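Apoptosis regulator ced-9 (Caenorhabditis elegans, PDB 1OHU) restrains programmed cell death by sequestering the caspase activator CED-4, and is itself inhibited by EGL-1, whose binding frees CED-4. Local coordinates at residues A[19-24]-A[129-134]; A[69-74]-A[79-84]. The protein carries 3 engineered substitutions. One frame throughout, in Å; residues are numbered along the deposited sequence.

Contact 1. Residues A[19-24]-A[129-134]; sequences DYFTHR and RNLFVY
A buried helix-to-helix contact of van der Waals type joins F21 of helix 13-27, within the predicted BH4 motif, to L131 and F132 of helix 128-144; its centre is about 7 Å from the centre of the chain. One ring does all the reaching. The first torsion of F21 (chi1 -87°) sets CG opposite its carbonyl carbon and sends the ring across to the neighbouring helix, where it ends against backbone as much as against side chains. F21 CE2 is the leading atom, 3.6 Å from F132 CA. The same CE2 lies 3.8 Å from F132 CB, and CZ follows close to F132 CA. On the L131 side the methyl CD1 approaches the same corner obliquely, 4.0 Å from F21 CE2. The outer corner of the ring thus sits against the backbone between L131 and F132, although the CA atoms of F21 and F132 remain 7.8 Å apart.

The two phenylalanines do not stack. F132 crosses F21 at about a right angle and offers its CB, while its own ring leads away to cover E14, V17 and V18 one to two turns earlier on helix 13-27. A115 of helix 101-118 also touches F21, bringing a third helix to this ring. Cutting F21 back to an alanine would probably open a gap between the two helices and deprive L131 CD1 and F132 CB of this ring. With no hydrogen bond or salt bridge across the segments, the attachment of this part of BH4 to helix 128-144 depends here on dispersion and the exclusion of water.

Contact 2. Residues A[69-74]-A[79-84]; sequences EQLLAV and FSLYQD
L81 lays its forked end across the end of helix 44-71 and the loop that leaves it, one methyl on L71 and the other on V74. Its CG stands anti to the backbone N (chi1 -167°), carrying the branch out from helix 79-86 toward the preceding helix. CD2 meets L71 CD1 at 3.7 Å, and CD1 rests 3.8 Å from V74 CG2, close to the CB of that valine as well. Both pairs meet at a slant. L81 CD2 also passes 4.2 Å from Q70 O, the carbonyl that accepts a 3.1 Å hydrogen bond from A73 N where the chain is leaving the helix.

L71 returns the contact from the more buried side. Its CD1 serves two neighbours at once, for besides L81 it lies 3.7 Å from Y82 CA, pressing on the helix backbone where the two chains run nearest, judged by their CA atoms. The aromatic ring of Y82 is a looser neighbour, approached obliquely by that methyl at 4.4 Å from Y82 CD1, since Y82 sets out from its backbone away from segment 69-74 and packs on L131 and T135 of helix 128-144. L71 in turn touches F110 and V114 of helix 101-118. The packing is therefore graded: L71 and Y82 are buried, whereas V74 is exposed and L81 partly so.

L72 is the first residue to depart from helical backbone angles, and four residues separate the segments. S78 OG and L81 N are hydrogen-bonded near the start of the second helix. Together these features describe an antiparallel helical hairpin in the all-helical Bcl-2 fold, in which short helix 79-86 folds back beside the C-terminal end of long helix 44-71 through aliphatic packing.

Overall arrangement
From the N terminus the chain first passes through helix 13-27, whose segment 19-24 waits for a partner more than a hundred residues later. Helix 44-71 follows, and at its end contact 2 closes a short loop onto helix 79-86. The chain then runs through helix 101-118 to helix 128-144, where contact 1 closes the long loop that encloses contact 2 entirely. The centres lie 16 Å apart, yet segments 129-134 and 79-84 touch: Y134 packs on F79 and Y82. Helix 128-144 thus bridges helix 13-27 and helix 79-86, while the salt bridges D19-R50 and R24-E57 tie helix 13-27 directly to helix 44-71.

Contact 1. Residues A[19-24]-A[129-134]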
ATOM      1  N   ASP A  19       3.105   1.714   8.013  1.00 25.51           N
ATOM      2  CA  ASP A  19       4.522   1.889   7.748  1.00 24.28           C
ATOM      3  C   ASP A  19       4.783   2.400   6.348  1.00 23.37           C
ATOM      4  O   ASP A  19       5.709   3.183   6.134  1.00 24.19           O
ATOM      5  CB  ASP A  19       5.281   0.577   7.950  1.00 28.18           C
ATOM      6  CG  ASP A  19       6.774   0.742   7.735  1.00 31.27           C
ATOM      7  OD1 ASP A  19       7.249   0.528   6.598  1.00 30.19           O
ATOM      8  OD2 ASP A  19       7.472   1.114   8.702  1.00 33.81           O
ATOM      9  N   TYR A  20       3.987   1.952   5.384  1.00 22.53           N
ATOM     10  CA  TYR A  20       4.209   2.400   4.020  1.00 22.93           C
ATOM     11  C   TYR A  20       3.727   3.842   3.840  1.00 22.36           C
ATOM     12  O   TYR A  20       4.408   4.657   3.212  1.00 23.45           O
ATOM     13  CB  TYR A  20       3.515   1.492   3.007  1.00 21.57           C
ATOM     14  CG  TYR A  20       3.933   1.842   1.594  1.00 23.34           C
ATOM     15  CD1 TYR A  20       5.191   1.487   1.115  1.00 23.69           C
ATOM     16  CD2 TYR A  20       3.114   2.620   0.777  1.00 23.15           C
ATOM     17  CE1 TYR A  20       5.633   1.905  -0.139  1.00 24.70           C
ATOM     18  CE2 TYR A  20       3.544   3.043  -0.478  1.00 25.19           C
ATOM     19  CZ  TYR A  20       4.810   2.684  -0.927  1.00 26.50           C
ATOM     20  OH  TYR A  20       5.265   3.137  -2.138  1.00 26.08           O
ATOM     21  N   PHE A  21       2.558   4.153   4.392  1.00 21.82           N
ATOM     22  CA  PHE A  21       2.016   5.505   4.301  1.00 23.48           C
ATOM     23  C   PHE A  21       3.033   6.472   4.910  1.00 23.85           C
ATOM     24  O   PHE A  21       3.409   7.464   4.296  1.00 24.37           O
ATOM     25  CB  PHE A  21       0.682   5.594   5.059  1.00 22.23           C
ATOM     26  CG  PHE A  21      -0.533   5.202   4.233  1.00 21.48           C
ATOM     27  CD1 PHE A  21      -0.486   4.127   3.349  1.00 19.52           C
ATOM     28  CD2 PHE A  21      -1.745   5.887   4.386  1.00 20.63           C
ATOM     29  CE1 PHE A  21      -1.623   3.735   2.629  1.00 17.88           C
ATOM     30  CE2 PHE A  21      -2.884   5.505   3.675  1.00 19.97           C
ATOM     31  CZ  PHE A  21      -2.821   4.424   2.793  1.00 19.71           C
ATOM     32  N   THR A  22       3.486   6.165   6.119  1.00 23.93           N
ATOM     33  CA  THR A  22       4.464   7.004   6.803  1.00 24.62           C
ATOM     34  C   THR A  22       5.718   7.233   5.947  1.00 24.63           C
ATOM     35  O   THR A  22       6.196   8.359   5.813  1.00 24.07           O
ATOM     36  CB  THR A  22       4.873   6.361   8.133  1.00 25.05           C
ATOM     37  OG1 THR A  22       3.709   6.178   8.944  1.00 26.03           O
ATOM     38  CG2 THR A  22       5.863   7.229   8.866  1.00 22.96           C
ATOM     39  N   HIS A  23       6.233   6.156   5.365  1.00 26.82           N
ATOM     40  CA  HIS A  23       7.427   6.213   4.534  1.00 26.90           C
ATOM     41  C   HIS A  23       7.216   6.995   3.238  1.00 25.99           C
ATOM     42  O   HIS A  23       8.052   7.817   2.857  1.00 27.85           O
ATOM     43  CB  HIS A  23       7.894   4.797   4.205  1.00 27.05           C
ATOM     44  CG  HIS A  23       8.953   4.743   3.152  1.00 30.05           C
ATOM     45  ND1 HIS A  23      10.244   5.176   3.371  1.00 31.88           N
ATOM     46  CD2 HIS A  23       8.899   4.353   1.856  1.00 30.01           C
ATOM     47  CE1 HIS A  23      10.939   5.053   2.254  1.00 30.85           C
ATOM     48  NE2 HIS A  23      10.146   4.557   1.320  1.00 29.21           N
ATOM     49  N   ARG A  24       6.105   6.747   2.558  1.00 25.13           N
ATOM     50  CA  ARG A  24       5.844   7.450   1.312  1.00 25.67           C
ATOM     51  C   ARG A  24       5.620   8.943   1.546  1.00 25.63           C
ATOM     52  O   ARG A  24       6.044   9.779   0.746  1.00 25.07           O
ATOM     53  CB  ARG A  24       4.642   6.838   0.585  1.00 23.39           C
ATOM     54  CG  ARG A  24       4.412   7.448  -0.798  1.00 22.44           C
ATOM     55  CD  ARG A  24       5.666   7.373  -1.663  1.00 20.21           C
ATOM     56  NE  ARG A  24       5.474   8.029  -2.957  1.00 23.60           N
ATOM     57  CZ  ARG A  24       5.483   9.346  -3.148  1.00 23.38           C
ATOM     58  NH1 ARG A  24       5.679  10.177  -2.133  1.00 23.16           N
ATOM     59  NH2 ARG A  24       5.281   9.835  -4.361  1.00 24.78           N
ATOM     60  N   ARG A 129      -6.429   9.256   7.144  1.00 24.76           N
ATOM     61  CA  ARG A 129      -6.745   8.154   8.058  1.00 25.66           C
ATOM     62  C   ARG A 129      -7.757   7.212   7.424  1.00 23.35           C
ATOM     63  O   ARG A 129      -7.574   6.001   7.440  1.00 21.79           O
ATOM     64  CB  ARG A 129      -7.294   8.647   9.402  1.00 28.36           C
ATOM     65  CG  ARG A 129      -7.436   7.498  10.428  1.00 33.06           C
ATOM     66  CD  ARG A 129      -8.245   7.874  11.673  1.00 36.78           C
ATOM     67  NE  ARG A 129      -8.587   6.698  12.484  1.00 37.09           N
ATOM     68  CZ  ARG A 129      -7.705   5.972  13.166  1.00 37.81           C
ATOM     69  NH1 ARG A 129      -6.419   6.299  13.143  1.00 36.70           N
ATOM     70  NH2 ARG A 129      -8.104   4.909  13.859  1.00 34.35           N
ATOM     71  N   ASN A 130      -8.821   7.770   6.861  1.00 24.87           N
ATOM     72  CA  ASN A 130      -9.832   6.954   6.202  1.00 25.99           C
ATOM     73  C   ASN A 130      -9.209   6.147   5.065  1.00 23.19           C
ATOM     74  O   ASN A 130      -9.567   4.990   4.873  1.00 23.52           O
ATOM     75  CB  ASN A 130     -10.967   7.839   5.670  1.00 28.51           C
ATOM     76  CG  ASN A 130     -11.926   8.277   6.767  1.00 34.39           C
ATOM     77  OD1 ASN A 130     -12.677   9.242   6.607  1.00 37.91           O
ATOM     78  ND2 ASN A 130     -11.919   7.555   7.884  1.00 34.52           N
ATOM     79  N   LEU A 131      -8.276   6.752   4.325  1.00 20.26           N
ATOM     80  CA  LEU A 131      -7.609   6.062   3.214  1.00 20.01           C
ATOM     81  C   LEU A 131      -6.883   4.856   3.789  1.00 17.77           C
ATOM     82  O   LEU A 131      -6.908   3.776   3.215  1.00 17.47           O
ATOM     83  CB  LEU A 131      -6.572   6.970   2.525  1.00 19.26           C
ATOM     84  CG  LEU A 131      -6.302   6.854   1.006  1.00 24.73           C
ATOM     85  CD1 LEU A 131      -4.856   7.283   0.743  1.00 22.76           C
ATOM     86  CD2 LEU A 131      -6.535   5.448   0.475  1.00 24.66           C
ATOM     87  N   PHE A 132      -6.218   5.063   4.920  1.00 17.86           N
ATOM     88  CA  PHE A 132      -5.485   3.993   5.597  1.00 22.01           C
ATOM     89  C   PHE A 132      -6.427   2.832   5.944  1.00 21.63           C
ATOM     90  O   PHE A 132      -6.133   1.675   5.646  1.00 23.84           O
ATOM     91  CB  PHE A 132      -4.781   4.574   6.847  1.00 20.13           C
ATOM     92  CG  PHE A 132      -4.721   3.638   8.025  1.00 22.08           C
ATOM     93  CD1 PHE A 132      -5.456   3.914   9.177  1.00 20.56           C
ATOM     94  CD2 PHE A 132      -3.975   2.465   7.969  1.00 22.04           C
ATOM     95  CE1 PHE A 132      -5.460   3.030  10.253  1.00 22.59           C
ATOM     96  CE2 PHE A 132      -3.969   1.570   9.036  1.00 22.55           C
ATOM     97  CZ  PHE A 132      -4.718   1.853  10.185  1.00 24.87           C
ATOM     98  N   VAL A 133      -7.573   3.140   6.536  1.00 23.11           N
ATOM     99  CA  VAL A 133      -8.547   2.108   6.907  1.00 23.07           C
ATOM    100  C   VAL A 133      -9.112   1.370   5.687  1.00 24.25           C
ATOM    101  O   VAL A 133      -9.146   0.137   5.656  1.00 24.32           O
ATOM    102  CB  VAL A 133      -9.711   2.726   7.708  1.00 24.66           C
ATOM    103  CG1 VAL A 133     -10.677   1.638   8.151  1.00 25.69           C
ATOM    104  CG2 VAL A 133      -9.162   3.485   8.922  1.00 24.05           C
ATOM    105  N   TYR A 134      -9.561   2.119   4.684  1.00 24.96           N
ATOM    106  CA  TYR A 134     -10.108   1.500   3.481  1.00 23.81           C
ATOM    107  C   TYR A 134      -9.091   0.504   2.933  1.00 24.29           C
ATOM    108  O   TYR A 134      -9.413  -0.652   2.671  1.00 23.42           O
ATOM    109  CB  TYR A 134     -10.383   2.554   2.404  1.00 23.76           C
ATOM    110  CG  TYR A 134     -11.440   3.572   2.748  1.00 23.44           C
ATOM    111  CD1 TYR A 134     -11.583   4.724   1.983  1.00 23.09           C
ATOM    112  CD2 TYR A 134     -12.320   3.376   3.821  1.00 24.18           C
ATOM    113  CE1 TYR A 134     -12.572   5.665   2.270  1.00 26.80           C
ATOM    114  CE2 TYR A 134     -13.316   4.309   4.119  1.00 24.93           C
ATOM    115  CZ  TYR A 134     -13.437   5.453   3.339  1.00 27.07           C
ATOM    116  OH  TYR A 134     -14.410   6.395   3.620  1.00 25.06           O
TER

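Contact 2. Residues A[69-74]-A[79-84]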
ATOM      1  N   GLU A  69      -6.557  11.159  -9.184  1.00 22.61           N
ATOM      2  CA  GLU A  69      -7.389  12.284  -9.569  1.00 24.01           C
ATOM      3  C   GLU A  69      -8.843  11.829  -9.553  1.00 23.47           C
ATOM      4  O   GLU A  69      -9.742  12.632  -9.342  1.00 22.85           O
ATOM      5  CB  GLU A  69      -6.994  12.824 -10.948  1.00 23.71           C
ATOM      6  CG  GLU A  69      -5.736  13.681 -10.911  1.00 28.17           C
ATOM      7  CD  GLU A  69      -5.380  14.298 -12.255  1.00 27.86           C
ATOM      8  OE1 GLU A  69      -4.186  14.278 -12.593  1.00 30.91           O
ATOM      9  OE2 GLU A  69      -6.272  14.811 -12.969  1.00 29.11           O
ATOM     10  N   GLN A  70      -9.070  10.533  -9.760  1.00 23.87           N
ATOM     11  CA  GLN A  70     -10.429   9.988  -9.728  1.00 24.12           C
ATOM     12  C   GLN A  70     -10.883   9.908  -8.275  1.00 26.16           C
ATOM     13  O   GLN A  70     -11.996  10.308  -7.925  1.00 25.16           O
ATOM     14  CB  GLN A  70     -10.475   8.581 -10.325  1.00 23.86           C
ATOM     15  CG  GLN A  70     -10.153   8.502 -11.821  1.00 25.10           C
ATOM     16  CD  GLN A  70     -10.352   7.107 -12.379  1.00 23.99           C
ATOM     17  OE1 GLN A  70     -10.126   6.114 -11.688  1.00 24.41           O
ATOM     18  NE2 GLN A  70     -10.758   7.025 -13.634  1.00 21.71           N
ATOM     19  N   LEU A  71     -10.007   9.373  -7.435  1.00 25.90           N
ATOM     20  CA  LEU A  71     -10.290   9.221  -6.016  1.00 28.32           C
ATOM     21  C   LEU A  71     -10.531  10.568  -5.338  1.00 29.77           C
ATOM     22  O   LEU A  71     -11.339  10.672  -4.416  1.00 31.18           O
ATOM     23  CB  LEU A  71      -9.126   8.515  -5.325  1.00 26.79           C
ATOM     24  CG  LEU A  71      -9.457   7.931  -3.954  1.00 28.73           C
ATOM     25  CD1 LEU A  71     -10.504   6.838  -4.134  1.00 28.02           C
ATOM     26  CD2 LEU A  71      -8.202   7.352  -3.310  1.00 26.12           C
ATOM     27  N   LEU A  72      -9.829  11.596  -5.805  1.00 31.10           N
ATOM     28  CA  LEU A  72      -9.953  12.927  -5.229  1.00 33.10           C
ATOM     29  C   LEU A  72     -10.956  13.819  -5.945  1.00 33.77           C
ATOM     30  O   LEU A  72     -11.044  15.004  -5.643  1.00 33.06           O
ATOM     31  CB  LEU A  72      -8.587  13.610  -5.210  1.00 30.99           C
ATOM     32  CG  LEU A  72      -7.453  12.773  -4.607  1.00 32.23           C
ATOM     33  CD1 LEU A  72      -6.165  13.576  -4.628  1.00 31.04           C
ATOM     34  CD2 LEU A  72      -7.804  12.354  -3.181  1.00 31.25           C
ATOM     35  N   ALA A  73     -11.700  13.249  -6.895  1.00 35.02           N
ATOM     36  CA  ALA A  73     -12.705  14.001  -7.643  1.00 36.29           C
ATOM     37  C   ALA A  73     -13.774  14.533  -6.690  1.00 38.58           C
ATOM     38  O   ALA A  73     -14.335  15.605  -6.911  1.00 37.83           O
ATOM     39  CB  ALA A  73     -13.346  13.113  -8.706  1.00 35.96           C
ATOM     40  N   VAL A  74     -14.053  13.765  -5.640  1.00 39.69           N
ATOM     41  CA  VAL A  74     -15.033  14.146  -4.623  1.00 41.91           C
ATOM     42  C   VAL A  74     -14.277  14.488  -3.337  1.00 42.72           C
ATOM     43  O   VAL A  74     -13.450  13.704  -2.866  1.00 41.12           O
ATOM     44  CB  VAL A  74     -16.018  12.992  -4.329  1.00 41.77           C
ATOM     45  CG1 VAL A  74     -17.045  13.428  -3.300  1.00 41.57           C
ATOM     46  CG2 VAL A  74     -16.700  12.557  -5.615  1.00 42.80           C
ATOM     47  N   PHE A  79     -15.983   4.740   1.049  1.00 26.07           N
ATOM     48  CA  PHE A  79     -15.457   3.404   0.840  1.00 27.07           C
ATOM     49  C   PHE A  79     -15.895   2.878  -0.521  1.00 27.93           C
ATOM     50  O   PHE A  79     -15.136   2.195  -1.207  1.00 30.25           O
ATOM     51  CB  PHE A  79     -15.938   2.471   1.952  1.00 26.18           C
ATOM     52  CG  PHE A  79     -15.230   1.149   1.982  1.00 23.49           C
ATOM     53  CD1 PHE A  79     -13.851   1.082   1.819  1.00 24.54           C
ATOM     54  CD2 PHE A  79     -15.937  -0.026   2.197  1.00 25.37           C
ATOM     55  CE1 PHE A  79     -13.180  -0.137   1.867  1.00 23.15           C
ATOM     56  CE2 PHE A  79     -15.275  -1.259   2.248  1.00 26.65           C
ATOM     57  CZ  PHE A  79     -13.891  -1.311   2.082  1.00 25.27           C
ATOM     58  N   SER A  80     -17.119   3.207  -0.912  1.00 27.13           N
ATOM     59  CA  SER A  80     -17.638   2.766  -2.198  1.00 27.90           C
ATOM     60  C   SER A  80     -16.802   3.353  -3.328  1.00 26.80           C
ATOM     61  O   SER A  80     -16.321   2.627  -4.191  1.00 26.14           O
ATOM     62  CB  SER A  80     -19.088   3.201  -2.369  1.00 25.47           C
ATOM     63  OG  SER A  80     -19.582   2.741  -3.616  1.00 30.50           O
ATOM     64  N   LEU A  81     -16.647   4.674  -3.324  1.00 26.32           N
ATOM     65  CA  LEU A  81     -15.858   5.347  -4.348  1.00 27.75           C
ATOM     66  C   LEU A  81     -14.442   4.757  -4.356  1.00 27.38           C
ATOM     67  O   LEU A  81     -13.867   4.517  -5.411  1.00 25.53           O
ATOM     68  CB  LEU A  81     -15.793   6.844  -4.061  1.00 27.63           C
ATOM     69  CG  LEU A  81     -15.276   7.791  -5.157  1.00 33.01           C
ATOM     70  CD1 LEU A  81     -15.221   9.200  -4.584  1.00 33.11           C
ATOM     71  CD2 LEU A  81     -13.890   7.387  -5.632  1.00 33.95           C
ATOM     72  N   TYR A  82     -13.884   4.532  -3.173  1.00 28.31           N
ATOM     73  CA  TYR A  82     -12.547   3.967  -3.068  1.00 28.54           C
ATOM     74  C   TYR A  82     -12.474   2.648  -3.838  1.00 30.65           C
ATOM     75  O   TYR A  82     -11.527   2.395  -4.586  1.00 31.37           O
ATOM     76  CB  TYR A  82     -12.186   3.730  -1.594  1.00 27.20           C
ATOM     77  CG  TYR A  82     -10.950   2.872  -1.414  1.00 27.45           C
ATOM     78  CD1 TYR A  82      -9.669   3.401  -1.599  1.00 26.09           C
ATOM     79  CD2 TYR A  82     -11.064   1.514  -1.121  1.00 27.11           C
ATOM     80  CE1 TYR A  82      -8.543   2.599  -1.500  1.00 26.57           C
ATOM     81  CE2 TYR A  82      -9.945   0.704  -1.023  1.00 27.28           C
ATOM     82  CZ  TYR A  82      -8.690   1.252  -1.214  1.00 26.94           C
ATOM     83  OH  TYR A  82      -7.585   0.444  -1.120  1.00 29.44           O
ATOM     84  N   GLN A  83     -13.484   1.809  -3.653  1.00 32.41           N
ATOM     85  CA  GLN A  83     -13.533   0.517  -4.324  1.00 33.21           C
ATOM     86  C   GLN A  83     -13.695   0.627  -5.842  1.00 33.01           C
ATOM     87  O   GLN A  83     -13.180  -0.209  -6.585  1.00 31.54           O
ATOM     88  CB  GLN A  83     -14.657  -0.326  -3.723  1.00 34.54           C
ATOM     89  CG  GLN A  83     -14.335  -0.829  -2.321  1.00 35.56           C
ATOM     90  CD  GLN A  83     -15.498  -1.565  -1.684  1.00 36.20           C
ATOM     91  OE1 GLN A  83     -16.197  -1.024  -0.829  1.00 38.59           O
ATOM     92  NE2 GLN A  83     -15.715  -2.799  -2.105  1.00 36.66           N
ATOM     93  N   ASP A  84     -14.403   1.654  -6.306  1.00 31.78           N
ATOM     94  CA  ASP A  84     -14.588   1.843  -7.742  1.00 30.15           C
ATOM     95  C   ASP A  84     -13.270   2.248  -8.400  1.00 29.84           C
ATOM     96  O   ASP A  84     -12.952   1.797  -9.504  1.00 27.36           O
ATOM     97  CB  ASP A  84     -15.612   2.946  -8.040  1.00 32.22           C
ATOM     98  CG  ASP A  84     -16.998   2.641  -7.502  1.00 32.95           C
ATOM     99  OD1 ASP A  84     -17.377   1.454  -7.436  1.00 27.85           O
ATOM    100  OD2 ASP A  84     -17.715   3.609  -7.166  1.00 37.91           O
TER